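Local structure of dihydroorotase (Campylobacter jejuni subsp. jejuni, 3PNU) at residues Cys196-Leu199 with Lys200-Glu203. The protein probably catalyses the reversible cyclisation of carbamoyl aspartate to dihydroorotate in de novo pyrimidine synthesis, using two zinc ions per subunit. Residues are numbered along the deposited sequence; the frame is centred on the assembly and turned at random.
Sequences CELL and KDYE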
loop_
_atom_site.group_PDB
_atom_site.type_symbol
_atom_site.label_atom_id
_atom_site.label_comp_id
_atom_site.label_asym_id
_atom_site.label_seq_id
_atom_site.Cartn_x
_atom_site.Cartn_y
_atom_site.Cartn_z
ATOM N N CYS A 196 -7.011 4.039 -19.921
ATOM C CA CYS A 196 -8.339 3.879 -20.496
ATOM C C CYS A 196 -8.496 4.903 -21.613
ATOM O O CYS A 196 -8.980 4.580 -22.673
ATOM C CB CYS A 196 -9.438 4.076 -19.461
ATOM S SG CYS A 196 -9.446 2.773 -18.238
ATOM N N GLU A 197 -8.069 6.128 -21.371
ATOM C CA GLU A 197 -8.170 7.201 -22.375
ATOM C C GLU A 197 -7.217 7.031 -23.539
ATOM O O GLU A 197 -7.630 7.169 -24.685
ATOM C CB GLU A 197 -7.967 8.571 -21.717
ATOM C CG GLU A 197 -9.156 8.942 -20.817
ATOM C CD GLU A 197 -8.970 10.227 -20.020
ATOM O OE1 GLU A 197 -7.897 10.871 -20.103
ATOM O OE2 GLU A 197 -9.922 10.584 -19.290
ATOM N N LEU A 198 -5.955 6.708 -23.250
ATOM C CA LEU A 198 -4.945 6.522 -24.295
ATOM C C LEU A 198 -5.355 5.428 -25.287
ATOM O O LEU A 198 -4.999 5.485 -26.443
ATOM C CB LEU A 198 -3.582 6.163 -23.692
ATOM C CG LEU A 198 -2.378 6.137 -24.649
ATOM C CD1 LEU A 198 -1.967 7.572 -25.107
ATOM C CD2 LEU A 198 -1.199 5.464 -23.999
ATOM N N LEU A 199 -6.097 4.438 -24.815
ATOM C CA LEU A 199 -6.575 3.343 -25.639
ATOM C C LEU A 199 -7.337 3.850 -26.870
ATOM O O LEU A 199 -7.261 3.243 -27.939
ATOM C CB LEU A 199 -7.503 2.460 -24.809
ATOM C CG LEU A 199 -8.055 1.163 -25.386
ATOM C CD1 LEU A 199 -6.953 0.166 -25.797
ATOM C CD2 LEU A 199 -9.010 0.495 -24.357
ATOM N N LYS A 200 -8.077 4.949 -26.695
ATOM C CA LYS A 200 -8.892 5.535 -27.763
ATOM C C LYS A 200 -8.072 6.357 -28.747
ATOM O O LYS A 200 -8.535 6.645 -29.820
ATOM C CB LYS A 200 -9.896 6.525 -27.176
ATOM C CG LYS A 200 -10.745 6.071 -25.981
ATOM C CD LYS A 200 -11.931 5.197 -26.318
ATOM C CE LYS A 200 -12.804 5.028 -25.059
ATOM N NZ LYS A 200 -14.103 4.365 -25.302
ATOM N N ASP A 201 -6.863 6.770 -28.375
ATOM C CA ASP A 201 -6.061 7.641 -29.249
ATOM C C ASP A 201 -5.291 6.950 -30.366
ATOM O O ASP A 201 -4.841 7.621 -31.281
ATOM C CB ASP A 201 -5.048 8.460 -28.424
ATOM C CG ASP A 201 -5.707 9.444 -27.448
ATOM O OD1 ASP A 201 -6.934 9.704 -27.551
ATOM O OD2 ASP A 201 -4.971 9.963 -26.564
ATOM N N TYR A 202 -5.086 5.639 -30.301
ATOM C CA TYR A 202 -4.311 4.968 -31.358
ATOM C C TYR A 202 -4.970 3.666 -31.754
ATOM O O TYR A 202 -5.320 2.850 -30.904
ATOM C CB TYR A 202 -2.845 4.750 -30.921
ATOM C CG TYR A 202 -2.085 6.041 -30.666
ATOM C CD1 TYR A 202 -1.303 6.637 -31.665
ATOM C CD2 TYR A 202 -2.155 6.679 -29.419
ATOM C CE1 TYR A 202 -0.606 7.848 -31.425
ATOM C CE2 TYR A 202 -1.469 7.869 -29.171
ATOM C CZ TYR A 202 -0.700 8.454 -30.180
ATOM O OH TYR A 202 -0.042 9.633 -29.915
ATOM N N GLU A 203 -5.141 3.468 -33.051
ATOM C CA GLU A 203 -5.817 2.267 -33.554
ATOM C C GLU A 203 -5.109 0.970 -33.219
ATOM O O GLU A 203 -5.747 -0.044 -33.094
ATOM C CB GLU A 203 -6.007 2.353 -35.069
ATOM C CG GLU A 203 -6.956 3.460 -35.487
ATOM C CD GLU A 203 -6.946 3.708 -36.980
ATOM O OE1 GLU A 203 -7.238 4.853 -37.375
ATOM O OE2 GLU A 203 -6.624 2.779 -37.757
HETATM O O HOH W 1 -8.993 9.257 -25.397
#
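L198, D201 and Y202 meet in a local contact at the C-terminal end of helix 193-201, the helix of a beta-alpha-beta unit between strands 185-187 and 205-209 in the TIM barrel of this amidohydrolase. It is a worked example of how the last turn of a helix is held: both backbone bonds that join the two segments run from residue i+3 back to residue i. The amide N of K200 reaches O of E197, and N of D201 reaches O of L198, each at 3.0 Å and each somewhat bent. O of E197 has a second partner, a water that donates to it at 2.6 Å and also to OD1 of D201 at 3.0 Å, bridging the carboxylate back to the preceding turn. On the side facing helix 170-179, the L198 side chain touches Y173 and E174. The Y202 ring lies against A177 and K178 of that helix, and its OH is hydrogen-bonded to E174. L199 turns inward onto A207 of strand 205-209, while K200 makes a cation-pi contact with Y253. With CG of L198 anti to its own N (chi1 -171°), the leucine end is carried toward the tyrosine; in the apolar contact between L198 and Y202, CD1 sits at the ring edge, near its plane, 4.1 Å from CE2.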